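Local coordinates for protein phosphodiesterase (Candida albicans, PDB 6CPU) that is a phosphodiesterase of the HD superfamily, a largely helical protein that holds a zinc ion and a magnesium ion, at residues L10-V15 / V47-T52; H31-T36 / I197-D202; I91-T96 / L391-P396; N99-Q104 / Q115-A120. All blocks are in the same frame, centred on the assembly; numbering follows the deposited sequence.

Interaction 1: L10-V15 / V47-T52; sequences LEIPQV and VIIFPT
I49, at the end of strand 46-49, meets L10 and I12 of the loop that lies over it, and its side chain is the one to follow outward. Its CB points at the loop, and from there the two branches part. I49 CG2 brushes CD2 of L10 at 4.3 Å, a loose methyl contact near the surface. CG1 lies anti to the carbonyl carbon (chi1 -48°), and the extended second torsion carries CD1 on toward the loop. There I49 CD1 rests 3.9 Å from the backbone O of L10, an apolar methyl beside a carbonyl that accepts a hydrogen bond from the hydroxyl of Y19. I49 CD1 also comes within 4.2 Å of CD1 of I12, and these two isoleucines reach for each other tip to tip. I12 sends its CG1 branch between the backbone N and the carbonyl carbon (chi1 51°), which aims CD1 at the strand, where I12 CD1 also touches CG1 of V47 at 3.9 Å. At the base of the loop V15 N bonds to I12 O at 3.2 Å. V4 packs against both I12 and I49. The loop joins strand 2-6 to strand 16-21 and lies over one face of a parallel sheet of order 2-1-3-4, in which helix 25-34 makes the beta-alpha-beta crossover from strand 16-21 to strand 46-49.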
loop_
_atom_site.group_PDB
_atom_site.type_symbol
_atom_site.label_atom_id
_atom_site.label_comp_id
_atom_site.label_asym_id
_atom_site.label_seq_id
_atom_site.Cartn_x
_atom_site.Cartn_y
_atom_site.Cartn_z
ATOM N N LEU A 10 -12.590 -10.379 33.285
ATOM C CA LEU A 10 -11.466 -11.297 33.478
ATOM C C LEU A 10 -10.099 -10.641 33.235
ATOM O O LEU A 10 -9.924 -9.878 32.286
ATOM C CB LEU A 10 -11.635 -12.519 32.571
ATOM C CG LEU A 10 -10.489 -13.542 32.517
ATOM C CD1 LEU A 10 -10.220 -14.168 33.883
ATOM C CD2 LEU A 10 -10.814 -14.612 31.483
ATOM N N GLU A 11 -9.150 -10.931 34.119
ATOM C CA GLU A 11 -7.768 -10.519 33.955
ATOM C C GLU A 11 -6.883 -11.756 33.825
ATOM O O GLU A 11 -7.164 -12.792 34.428
ATOM C CB GLU A 11 -7.325 -9.659 35.137
ATOM C CG GLU A 11 -7.944 -8.272 35.121
ATOM C CD GLU A 11 -7.520 -7.417 36.302
ATOM O OE1 GLU A 11 -6.330 -7.453 36.687
ATOM O OE2 GLU A 11 -8.386 -6.694 36.840
ATOM N N ILE A 12 -5.827 -11.635 33.021
ATOM C CA ILE A 12 -4.883 -12.723 32.761
ATOM C C ILE A 12 -3.472 -12.185 32.976
ATOM O O ILE A 12 -2.682 -12.105 32.035
ATOM C CB ILE A 12 -5.041 -13.309 31.332
ATOM C CG1 ILE A 12 -5.028 -12.209 30.256
ATOM C CG2 ILE A 12 -6.336 -14.097 31.213
ATOM C CD1 ILE A 12 -5.055 -12.742 28.839
ATOM N N PRO A 13 -3.142 -11.814 34.231
ATOM C CA PRO A 13 -1.928 -11.031 34.500
ATOM C C PRO A 13 -0.618 -11.716 34.120
ATOM O O PRO A 13 0.369 -11.027 33.854
ATOM C CB PRO A 13 -1.983 -10.789 36.018
ATOM C CG PRO A 13 -2.878 -11.860 36.547
ATOM C CD PRO A 13 -3.881 -12.127 35.468
ATOM N N GLN A 14 -0.608 -13.047 34.114
ATOM C CA GLN A 14 0.590 -13.819 33.759
ATOM C C GLN A 14 1.145 -13.474 32.373
ATOM O O GLN A 14 2.349 -13.588 32.151
ATOM C CB GLN A 14 0.317 -15.330 33.838
ATOM C CG GLN A 14 -0.890 -15.806 33.029
ATOM C CD GLN A 14 -0.760 -17.235 32.515
ATOM O OE1 GLN A 14 0.228 -17.925 32.779
ATOM N NE2 GLN A 14 -1.767 -17.684 31.768
ATOM N N VAL A 15 0.269 -13.052 31.455
ATOM C CA VAL A 15 0.669 -12.715 30.082
ATOM C C VAL A 15 0.504 -11.233 29.716
ATOM O O VAL A 15 0.842 -10.839 28.603
ATOM C CB VAL A 15 -0.100 -13.573 29.045
ATOM C CG1 VAL A 15 0.211 -15.049 29.245
ATOM C CG2 VAL A 15 -1.604 -13.335 29.116
ATOM N N VAL A 47 -4.159 -10.036 22.739
ATOM C CA VAL A 47 -5.177 -10.986 23.216
ATOM C C VAL A 47 -6.497 -10.244 23.352
ATOM O O VAL A 47 -6.553 -9.199 24.007
ATOM C CB VAL A 47 -4.806 -11.611 24.582
ATOM C CG1 VAL A 47 -5.922 -12.526 25.073
ATOM C CG2 VAL A 47 -3.488 -12.365 24.495
ATOM N N ILE A 48 -7.545 -10.749 22.705
ATOM C CA ILE A 48 -8.888 -10.179 22.853
ATOM C C ILE A 48 -9.759 -11.137 23.669
ATOM O O ILE A 48 -9.896 -12.299 23.318
ATOM C CB ILE A 48 -9.546 -9.857 21.502
ATOM C CG1 ILE A 48 -8.658 -8.901 20.695
ATOM C CG2 ILE A 48 -10.915 -9.218 21.706
ATOM C CD1 ILE A 48 -9.206 -8.559 19.326
ATOM N N ILE A 49 -10.341 -10.620 24.751
ATOM C CA ILE A 49 -11.197 -11.412 25.644
ATOM C C ILE A 49 -12.646 -11.036 25.388
ATOM O O ILE A 49 -13.058 -9.900 25.638
ATOM C CB ILE A 49 -10.839 -11.194 27.131
ATOM C CG1 ILE A 49 -9.325 -11.303 27.333
ATOM C CG2 ILE A 49 -11.550 -12.227 28.010
ATOM C CD1 ILE A 49 -8.862 -11.016 28.749
ATOM N N PHE A 50 -13.396 -11.994 24.851
ATOM C CA PHE A 50 -14.837 -11.865 24.638
ATOM C C PHE A 50 -15.607 -12.494 25.802
ATOM O O PHE A 50 -15.037 -13.272 26.572
ATOM C CB PHE A 50 -15.254 -12.578 23.350
ATOM C CG PHE A 50 -14.760 -11.917 22.106
ATOM C CD1 PHE A 50 -15.486 -10.891 21.520
ATOM C CD2 PHE A 50 -13.569 -12.319 21.517
ATOM C CE1 PHE A 50 -15.040 -10.275 20.362
ATOM C CE2 PHE A 50 -13.119 -11.706 20.356
ATOM C CZ PHE A 50 -13.859 -10.688 19.778
ATOM N N PRO A 51 -16.905 -12.162 25.932
ATOM C CA PRO A 51 -17.775 -12.859 26.900
ATOM C C PRO A 51 -17.969 -14.327 26.531
ATOM O O PRO A 51 -17.992 -14.662 25.340
ATOM C CB PRO A 51 -19.113 -12.116 26.791
ATOM C CG PRO A 51 -18.839 -10.859 26.047
ATOM C CD PRO A 51 -17.610 -11.078 25.223
ATOM N N THR A 52 -18.124 -15.193 27.535
ATOM C CA THR A 52 -18.327 -16.628 27.291
ATOM C C THR A 52 -19.651 -16.877 26.571
ATOM O O THR A 52 -20.563 -16.049 26.612
ATOM C CB THR A 52 -18.314 -17.463 28.591
ATOM O OG1 THR A 52 -19.361 -17.016 29.463
ATOM C CG2 THR A 52 -16.963 -17.362 29.307
#

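Interaction 2: H31-T36 / I197-D202; sequences HLFKKT and IELLQD
K34 NZ donates to a water at 2.6 Å, and that water turns back to E198 O over a long, weak bond of 3.4 Å. The lysine gets there by a kink: its chain bends at the third torsion (chi3 -77°) while its inner half runs beside L199. K34 CG sits 3.8 Å from L199 O, so the methylenes lie against a backbone carbonyl and the charge is carried on to the water. One residue earlier, F33 offers its CB rather than its ring tip, and CD1 of L199 lies 3.9 Å from F33 CB. Helix 25-34 is thereby packed on a 3-10 segment in the connection between helices 177-193 and 205-216. Helix 253-264 lines both partners, with I262 against F33 and F261 against L199. Beyond CB the F33 ring leads away from L199 to an edge-to-face meeting with F95, while R264 takes the F33 carbonyl oxygen in a hydrogen bond.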
loop_
_atom_site.group_PDB
_atom_site.type_symbol
_atom_site.label_atom_id
_atom_site.label_comp_id
_atom_site.label_asym_id
_atom_site.label_seq_id
_atom_site.Cartn_x
_atom_site.Cartn_y
_atom_site.Cartn_z
ATOM N N HIS A 31 -10.031 1.115 18.158
ATOM C CA HIS A 31 -8.670 0.998 18.691
ATOM C C HIS A 31 -7.783 0.209 17.721
ATOM O O HIS A 31 -6.635 0.597 17.469
ATOM C CB HIS A 31 -8.744 0.312 20.057
ATOM C CG HIS A 31 -7.421 0.004 20.677
ATOM N ND1 HIS A 31 -6.660 0.954 21.321
ATOM C CD2 HIS A 31 -6.750 -1.162 20.803
ATOM C CE1 HIS A 31 -5.569 0.389 21.803
ATOM N NE2 HIS A 31 -5.596 -0.894 21.498
ATOM N N LEU A 32 -8.319 -0.892 17.186
ATOM C CA LEU A 32 -7.570 -1.737 16.258
ATOM C C LEU A 32 -7.302 -1.024 14.943
ATOM O O LEU A 32 -6.202 -1.127 14.432
ATOM C CB LEU A 32 -8.300 -3.058 16.003
ATOM C CG LEU A 32 -8.437 -3.972 17.213
ATOM C CD1 LEU A 32 -9.254 -5.167 16.792
ATOM C CD2 LEU A 32 -7.086 -4.407 17.754
ATOM N N PHE A 33 -8.299 -0.313 14.391
ATOM C CA PHE A 33 -8.107 0.418 13.113
ATOM C C PHE A 33 -6.971 1.440 13.206
ATOM O O PHE A 33 -6.258 1.657 12.224
ATOM C CB PHE A 33 -9.385 1.122 12.649
ATOM C CG PHE A 33 -10.316 0.257 11.829
ATOM C CD1 PHE A 33 -9.887 -0.369 10.665
ATOM C CD2 PHE A 33 -11.648 0.108 12.205
ATOM C CE1 PHE A 33 -10.753 -1.148 9.917
ATOM C CE2 PHE A 33 -12.513 -0.653 11.453
ATOM C CZ PHE A 33 -12.075 -1.282 10.308
ATOM N N LYS A 34 -6.810 2.060 14.379
ATOM C CA LYS A 34 -5.816 3.115 14.569
ATOM C C LYS A 34 -4.381 2.606 14.664
ATOM O O LYS A 34 -3.442 3.391 14.511
ATOM C CB LYS A 34 -6.159 3.963 15.802
ATOM C CG LYS A 34 -7.316 4.908 15.532
ATOM C CD LYS A 34 -7.504 5.953 16.615
ATOM C CE LYS A 34 -8.164 5.376 17.841
ATOM N NZ LYS A 34 -8.654 6.478 18.721
ATOM N N LYS A 35 -4.205 1.302 14.876
ATOM C CA LYS A 35 -2.861 0.719 14.976
ATOM C C LYS A 35 -1.952 0.943 13.755
ATOM O O LYS A 35 -0.714 1.054 13.907
ATOM C CB LYS A 35 -2.951 -0.759 15.350
ATOM C CG LYS A 35 -3.405 -0.898 16.795
ATOM C CD LYS A 35 -3.320 -2.309 17.302
ATOM C CE LYS A 35 -3.584 -2.343 18.793
ATOM N NZ LYS A 35 -2.396 -1.914 19.575
ATOM N N THR A 36 -2.537 1.056 12.560
ATOM C CA THR A 36 -1.747 1.298 11.358
ATOM C C THR A 36 -1.495 2.805 11.076
ATOM O O THR A 36 -1.073 3.183 9.975
ATOM C CB THR A 36 -2.358 0.560 10.148
ATOM O OG1 THR A 36 -3.751 0.875 10.030
ATOM C CG2 THR A 36 -2.188 -0.920 10.334
ATOM N N ILE A 197 -13.780 9.288 9.788
ATOM C CA ILE A 197 -13.054 10.555 9.861
ATOM C C ILE A 197 -12.558 10.851 11.277
ATOM O O ILE A 197 -11.506 11.479 11.449
ATOM C CB ILE A 197 -13.908 11.745 9.331
ATOM C CG1 ILE A 197 -13.038 12.985 9.069
ATOM C CG2 ILE A 197 -15.035 12.079 10.302
ATOM C CD1 ILE A 197 -12.314 12.974 7.742
ATOM N N GLU A 198 -13.293 10.383 12.285
ATOM C CA GLU A 198 -12.907 10.588 13.680
ATOM C C GLU A 198 -11.704 9.750 14.090
ATOM O O GLU A 198 -11.133 9.996 15.135
ATOM C CB GLU A 198 -14.067 10.281 14.625
ATOM C CG GLU A 198 -15.167 11.329 14.612
ATOM C CD GLU A 198 -16.364 10.912 15.443
ATOM O OE1 GLU A 198 -16.176 10.329 16.534
ATOM O OE2 GLU A 198 -17.503 11.151 14.994
ATOM N N LEU A 199 -11.338 8.761 13.279
ATOM C CA LEU A 199 -10.182 7.909 13.566
ATOM C C LEU A 199 -8.880 8.496 13.030
ATOM O O LEU A 199 -7.818 7.918 13.239
ATOM C CB LEU A 199 -10.403 6.494 13.011
ATOM C CG LEU A 199 -11.629 5.741 13.554
ATOM C CD1 LEU A 199 -11.666 4.306 13.066
ATOM C CD2 LEU A 199 -11.656 5.767 15.069
ATOM N N LEU A 200 -8.962 9.639 12.347
ATOM C CA LEU A 200 -7.772 10.384 11.944
ATOM C C LEU A 200 -7.402 11.365 13.042
ATOM O O LEU A 200 -8.281 11.922 13.696
ATOM C CB LEU A 200 -8.022 11.143 10.637
ATOM C CG LEU A 200 -8.503 10.315 9.447
ATOM C CD1 LEU A 200 -8.728 11.227 8.253
ATOM C CD2 LEU A 200 -7.533 9.194 9.097
ATOM N N GLN A 201 -6.107 11.600 13.236
ATOM C CA GLN A 201 -5.659 12.489 14.306
ATOM C C GLN A 201 -5.986 13.962 14.065
ATOM O O GLN A 201 -6.364 14.675 14.994
ATOM C CB GLN A 201 -4.169 12.331 14.560
ATOM C CG GLN A 201 -3.760 12.815 15.943
ATOM C CD GLN A 201 -2.294 12.576 16.235
ATOM O OE1 GLN A 201 -1.452 12.605 15.335
ATOM N NE2 GLN A 201 -1.980 12.338 17.501
ATOM N N ASP A 202 -5.818 14.425 12.831
ATOM C CA ASP A 202 -6.077 15.827 12.488
ATOM C C ASP A 202 -6.905 15.930 11.205
ATOM O O ASP A 202 -6.367 15.899 10.101
ATOM C CB ASP A 202 -4.747 16.561 12.333
ATOM C CG ASP A 202 -4.905 18.059 12.115
ATOM O OD1 ASP A 202 -6.037 18.596 12.156
ATOM O OD2 ASP A 202 -3.859 18.698 11.890
HETATM O O HOH W 1 -10.210 8.367 17.979
#

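Interaction 3: I91-T96 / L391-P396; sequences IQFFFT and LRICWP
I393 puts one branch against each of two consecutive phenylalanines, F93 and F94. I393 CG1 touches the far end of the F93 ring, 3.7 Å from CZ and 4.0 Å from CE2, with the two side chains running alongside in opposite senses. I393 CG2 makes a lighter contact, 4.5 Å from CZ of F94. The long reach of the rings matters because the backbones are well apart: the CA atoms of F94 and I393 are 10.5 Å from each other. A chi1 of -178° swings the F93 ring away from its backbone N and carries it out toward helix 377-394. The rings also brace one another, with CD2 of F93 standing 3.6 Å above the centre of the F94 ring and CD2 of F94 lying in the plane of F93 at its edge. Here the final turns of helices 84-94 and 377-394 meet, the second belonging to the cyclic nucleotide phosphodiesterase family region. Further out, helix 177-193 supplies L183 against F93 and M190 against F94, and R175 touches both F93 and I393. K389, a turn back along the helix of I393, makes a cation-pi contact with F93.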
loop_
_atom_site.group_PDB
_atom_site.type_symbol
_atom_site.label_atom_id
_atom_site.label_comp_id
_atom_site.label_asym_id
_atom_site.label_seq_id
_atom_site.Cartn_x
_atom_site.Cartn_y
_atom_site.Cartn_z
ATOM N N ILE A 91 -12.872 -9.957 13.411
ATOM C CA ILE A 91 -11.497 -9.804 13.895
ATOM C C ILE A 91 -10.520 -10.631 13.045
ATOM O O ILE A 91 -9.476 -10.130 12.613
ATOM C CB ILE A 91 -11.404 -10.212 15.392
ATOM C CG1 ILE A 91 -12.145 -9.206 16.296
ATOM C CG2 ILE A 91 -9.968 -10.352 15.855
ATOM C CD1 ILE A 91 -11.740 -7.750 16.111
ATOM N N GLN A 92 -10.860 -11.895 12.813
ATOM C CA GLN A 92 -10.030 -12.790 12.009
ATOM C C GLN A 92 -9.721 -12.221 10.613
ATOM O O GLN A 92 -8.585 -12.331 10.124
ATOM C CB GLN A 92 -10.744 -14.137 11.885
ATOM C CG GLN A 92 -9.911 -15.287 11.377
ATOM C CD GLN A 92 -10.738 -16.548 11.159
ATOM O OE1 GLN A 92 -11.917 -16.490 10.780
ATOM N NE2 GLN A 92 -10.126 -17.690 11.390
ATOM N N PHE A 93 -10.732 -11.654 9.959
ATOM C CA PHE A 93 -10.605 -11.194 8.581
ATOM C C PHE A 93 -10.038 -9.791 8.490
ATOM O O PHE A 93 -9.063 -9.557 7.776
ATOM C CB PHE A 93 -11.946 -11.224 7.834
ATOM C CG PHE A 93 -11.829 -10.790 6.393
ATOM C CD1 PHE A 93 -11.286 -11.645 5.448
ATOM C CD2 PHE A 93 -12.225 -9.529 5.997
ATOM C CE1 PHE A 93 -11.151 -11.250 4.131
ATOM C CE2 PHE A 93 -12.099 -9.121 4.680
ATOM C CZ PHE A 93 -11.571 -9.992 3.741
ATOM N N PHE A 94 -10.652 -8.850 9.189
ATOM C CA PHE A 94 -10.241 -7.446 9.062
ATOM C C PHE A 94 -8.978 -7.119 9.835
ATOM O O PHE A 94 -8.323 -6.142 9.517
ATOM C CB PHE A 94 -11.364 -6.495 9.459
ATOM C CG PHE A 94 -12.564 -6.597 8.558
ATOM C CD1 PHE A 94 -12.581 -5.966 7.326
ATOM C CD2 PHE A 94 -13.657 -7.363 8.931
ATOM C CE1 PHE A 94 -13.687 -6.067 6.494
ATOM C CE2 PHE A 94 -14.752 -7.484 8.095
ATOM C CZ PHE A 94 -14.770 -6.835 6.880
ATOM N N PHE A 95 -8.635 -7.913 10.845
ATOM C CA PHE A 95 -7.468 -7.593 11.696
ATOM C C PHE A 95 -6.431 -8.715 11.757
ATOM O O PHE A 95 -5.654 -8.844 12.713
ATOM C CB PHE A 95 -7.946 -7.083 13.065
ATOM C CG PHE A 95 -8.764 -5.839 12.948
ATOM C CD1 PHE A 95 -8.157 -4.628 12.628
ATOM C CD2 PHE A 95 -10.153 -5.876 13.061
ATOM C CE1 PHE A 95 -8.906 -3.484 12.454
ATOM C CE2 PHE A 95 -10.904 -4.727 12.897
ATOM C CZ PHE A 95 -10.287 -3.525 12.601
ATOM N N THR A 96 -6.386 -9.475 10.673
ATOM C CA THR A 96 -5.407 -10.542 10.471
ATOM C C THR A 96 -3.979 -10.027 10.709
ATOM O O THR A 96 -3.157 -10.684 11.350
ATOM C CB THR A 96 -5.565 -11.172 9.041
ATOM O OG1 THR A 96 -4.645 -12.254 8.880
ATOM C CG2 THR A 96 -5.330 -10.161 7.914
ATOM N N LEU A 391 -11.024 -5.802 -2.684
ATOM C CA LEU A 391 -12.092 -5.315 -3.575
ATOM C C LEU A 391 -13.319 -6.226 -3.600
ATOM O O LEU A 391 -14.441 -5.725 -3.679
ATOM C CB LEU A 391 -11.567 -5.066 -4.996
ATOM C CG LEU A 391 -10.477 -3.996 -5.161
ATOM C CD1 LEU A 391 -9.982 -3.962 -6.593
ATOM C CD2 LEU A 391 -10.984 -2.614 -4.742
ATOM N N ARG A 392 -13.124 -7.546 -3.518
ATOM C CA ARG A 392 -14.263 -8.487 -3.531
ATOM C C ARG A 392 -15.228 -8.223 -2.375
ATOM O O ARG A 392 -16.440 -8.402 -2.516
ATOM C CB ARG A 392 -13.775 -9.946 -3.487
ATOM C CG ARG A 392 -14.879 -11.007 -3.507
ATOM C CD ARG A 392 -15.655 -10.973 -4.817
ATOM N NE ARG A 392 -16.842 -11.829 -4.785
ATOM C CZ ARG A 392 -18.048 -11.483 -4.329
ATOM N NH1 ARG A 392 -18.289 -10.286 -3.792
ATOM N NH2 ARG A 392 -19.034 -12.378 -4.391
ATOM N N ILE A 393 -14.674 -7.817 -1.229
ATOM C CA ILE A 393 -15.457 -7.485 -0.034
ATOM C C ILE A 393 -15.892 -6.015 -0.013
ATOM O O ILE A 393 -17.059 -5.718 0.231
ATOM C CB ILE A 393 -14.657 -7.825 1.254
ATOM C CG1 ILE A 393 -14.247 -9.303 1.264
ATOM C CG2 ILE A 393 -15.427 -7.435 2.515
ATOM C CD1 ILE A 393 -15.362 -10.297 0.999
ATOM N N CYS A 394 -14.968 -5.094 -0.275
ATOM C CA CYS A 394 -15.229 -3.664 -0.136
ATOM C C CYS A 394 -15.902 -2.986 -1.330
ATOM O O CYS A 394 -16.606 -1.999 -1.143
ATOM C CB CYS A 394 -13.936 -2.913 0.141
ATOM S SG CYS A 394 -13.206 -3.392 1.706
ATOM N N TRP A 395 -15.678 -3.496 -2.534
ATOM C CA TRP A 395 -16.105 -2.814 -3.759
ATOM C C TRP A 395 -16.395 -3.822 -4.892
ATOM O O TRP A 395 -15.898 -3.671 -6.011
ATOM C CB TRP A 395 -15.016 -1.810 -4.178
ATOM C CG TRP A 395 -15.493 -0.601 -4.919
ATOM C CD1 TRP A 395 -16.733 -0.398 -5.478
ATOM C CD2 TRP A 395 -14.731 0.570 -5.211
ATOM N NE1 TRP A 395 -16.777 0.828 -6.094
ATOM C CE2 TRP A 395 -15.562 1.444 -5.946
ATOM C CE3 TRP A 395 -13.420 0.968 -4.928
ATOM C CZ2 TRP A 395 -15.116 2.693 -6.407
ATOM C CZ3 TRP A 395 -12.984 2.211 -5.379
ATOM C CH2 TRP A 395 -13.827 3.055 -6.109
ATOM N N PRO A 396 -17.208 -4.858 -4.602
ATOM C CA PRO A 396 -17.437 -5.913 -5.594
ATOM C C PRO A 396 -18.029 -5.418 -6.917
ATOM O O PRO A 396 -17.709 -5.965 -7.979
ATOM C CB PRO A 396 -18.411 -6.868 -4.888
ATOM C CG PRO A 396 -19.011 -6.082 -3.786
ATOM C CD PRO A 396 -17.959 -5.103 -3.361
#

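Interaction 4: N99-Q104 / Q115-A120; sequences NILMIQ and QEISSA
L101 and E116 stand nearly perpendicular to each other. The leucine rises from its strand with chi1 at -178°, its CG turned to the far side from the backbone N, which brings its two methyls forward against the helix. E116 comes in across it on a straight outer chain, and E116 OE2 passes 3.7 Å from CD1 of L101. That is a van der Waals approach of a carboxylate to a methyl, with no polar group of the strand segment involved. L101 CD2 looks to I117 CG1, 4.5 Å away; the isoleucine starts off to one side and its outer atoms close in on the strand. Within the helix, Q115 O is gripped twice by S119. S119 N lies 2.9 Å and S119 OG 3.0 Å from Q115 O, the two donors arriving from opposite faces of the carbonyl plane. S119 OG stands at a C=O...OG angle of 147° and is tilted 33° from that plane. Strand 100-103 is the outermost strand on its side of the parallel sheet and is hydrogen-bonded to strand 46-49. Helix 110-124 covers one face, its I117 meeting L101 and V47, while helix 84-94 meets I100 and M102 on the other.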
loop_
_atom_site.group_PDB
_atom_site.type_symbol
_atom_site.label_atom_id
_atom_site.label_comp_id
_atom_site.label_asym_id
_atom_site.label_seq_id
_atom_site.Cartn_x
_atom_site.Cartn_y
_atom_site.Cartn_z
ATOM N N ASN A 99 -1.755 -9.925 14.669
ATOM C CA ASN A 99 -1.251 -11.011 15.559
ATOM C C ASN A 99 -2.135 -11.223 16.783
ATOM O O ASN A 99 -1.666 -11.134 17.917
ATOM C CB ASN A 99 0.174 -10.724 16.005
ATOM C CG ASN A 99 1.048 -10.300 14.862
ATOM O OD1 ASN A 99 1.287 -11.084 13.935
ATOM N ND2 ASN A 99 1.506 -9.043 14.895
ATOM N N ILE A 100 -3.420 -11.467 16.529
ATOM C CA ILE A 100 -4.424 -11.532 17.594
ATOM C C ILE A 100 -4.736 -12.979 17.983
ATOM O O ILE A 100 -4.921 -13.830 17.108
ATOM C CB ILE A 100 -5.724 -10.824 17.168
ATOM C CG1 ILE A 100 -5.508 -9.308 17.082
ATOM C CG2 ILE A 100 -6.860 -11.152 18.125
ATOM C CD1 ILE A 100 -6.563 -8.556 16.300
ATOM N N LEU A 101 -4.784 -13.236 19.290
ATOM C CA LEU A 101 -5.391 -14.445 19.867
ATOM C C LEU A 101 -6.706 -14.066 20.546
ATOM O O LEU A 101 -6.725 -13.165 21.387
ATOM C CB LEU A 101 -4.473 -15.048 20.917
ATOM C CG LEU A 101 -4.966 -16.347 21.553
ATOM C CD1 LEU A 101 -5.198 -17.407 20.483
ATOM C CD2 LEU A 101 -3.963 -16.828 22.573
ATOM N N MET A 102 -7.790 -14.738 20.177
ATOM C CA MET A 102 -9.105 -14.488 20.765
ATOM C C MET A 102 -9.430 -15.578 21.778
ATOM O O MET A 102 -9.286 -16.765 21.477
ATOM C CB MET A 102 -10.183 -14.472 19.683
ATOM C CG MET A 102 -10.097 -13.284 18.743
ATOM S SD MET A 102 -11.383 -13.264 17.481
ATOM C CE MET A 102 -10.765 -14.455 16.312
ATOM N N ILE A 103 -9.868 -15.176 22.968
ATOM C CA ILE A 103 -10.357 -16.126 23.970
ATOM C C ILE A 103 -11.740 -15.719 24.466
ATOM O O ILE A 103 -12.132 -14.560 24.355
ATOM C CB ILE A 103 -9.392 -16.260 25.177
ATOM C CG1 ILE A 103 -9.392 -15.004 26.044
ATOM C CG2 ILE A 103 -7.976 -16.567 24.709
ATOM C CD1 ILE A 103 -8.347 -15.029 27.142
ATOM N N GLN A 104 -12.489 -16.679 25.002
ATOM C CA GLN A 104 -13.725 -16.351 25.720
ATOM C C GLN A 104 -13.819 -17.109 27.044
ATOM O O GLN A 104 -13.748 -18.337 27.086
ATOM C CB GLN A 104 -14.970 -16.571 24.851
ATOM C CG GLN A 104 -14.837 -17.574 23.721
ATOM C CD GLN A 104 -16.174 -17.873 23.066
ATOM O OE1 GLN A 104 -17.166 -17.187 23.311
ATOM N NE2 GLN A 104 -16.209 -18.906 22.232
ATOM N N GLN A 115 2.450 -20.205 26.778
ATOM C CA GLN A 115 3.418 -20.738 25.810
ATOM C C GLN A 115 3.203 -20.132 24.421
ATOM O O GLN A 115 4.153 -19.707 23.757
ATOM C CB GLN A 115 3.297 -22.266 25.743
ATOM C CG GLN A 115 4.380 -22.961 24.930
ATOM C CD GLN A 115 4.092 -22.997 23.436
ATOM O OE1 GLN A 115 2.939 -23.103 23.008
ATOM N NE2 GLN A 115 5.149 -22.919 22.631
ATOM N N GLU A 116 1.944 -20.104 23.998
ATOM C CA GLU A 116 1.554 -19.516 22.729
ATOM C C GLU A 116 1.946 -18.031 22.650
ATOM O O GLU A 116 2.565 -17.593 21.675
ATOM C CB GLU A 116 0.041 -19.679 22.546
ATOM C CG GLU A 116 -0.410 -19.853 21.114
ATOM C CD GLU A 116 -1.859 -20.307 20.988
ATOM O OE1 GLU A 116 -2.337 -21.057 21.866
ATOM O OE2 GLU A 116 -2.513 -19.919 19.995
ATOM N N ILE A 117 1.591 -17.264 23.678
ATOM C CA ILE A 117 1.912 -15.836 23.711
ATOM C C ILE A 117 3.418 -15.602 23.816
ATOM O O ILE A 117 3.951 -14.715 23.154
ATOM C CB ILE A 117 1.162 -15.101 24.844
ATOM C CG1 ILE A 117 -0.336 -15.083 24.536
ATOM C CG2 ILE A 117 1.665 -13.670 24.997
ATOM C CD1 ILE A 117 -1.199 -14.687 25.718
ATOM N N SER A 118 4.103 -16.395 24.639
ATOM C CA SER A 118 5.546 -16.234 24.797
ATOM C C SER A 118 6.283 -16.533 23.494
ATOM O O SER A 118 7.175 -15.785 23.100
ATOM C CB SER A 118 6.094 -17.132 25.905
ATOM O OG SER A 118 7.443 -16.770 26.166
ATOM N N SER A 119 5.897 -17.613 22.826
ATOM C CA SER A 119 6.496 -17.969 21.539
ATOM C C SER A 119 6.255 -16.864 20.515
ATOM O O SER A 119 7.176 -16.456 19.826
ATOM C CB SER A 119 5.940 -19.290 21.016
ATOM O OG SER A 119 6.365 -20.359 21.838
ATOM N N ALA A 120 5.019 -16.374 20.429
ATOM C CA ALA A 120 4.695 -15.297 19.495
ATOM C C ALA A 120 5.483 -14.018 19.797
ATOM O O ALA A 120 6.032 -13.379 18.886
ATOM C CB ALA A 120 3.197 -15.019 19.491
#

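Interactions 1 and 4 lie closest, their centres 11 Å apart, on neighbouring strands of the same sheet: I48 N meets L101 O at 2.9 Å and I48 O meets I103 N at 2.9 Å. From I48 the packing passes to helices 25-34 and 84-94, I48 CD1 lying 4.2 Å from L32 CD1 and 4.0 Å from I91 CG2. Those helices carry interactions 2 and 3, whose centres are 17 Å apart and which join where F33 CE1 lies 3.6 Å from F95 CZ. Interaction 3 then reaches the phosphodiesterase family region, which holds the zinc site of H278, H349, D350 and D462; no residue of the four contacts is a zinc ligand.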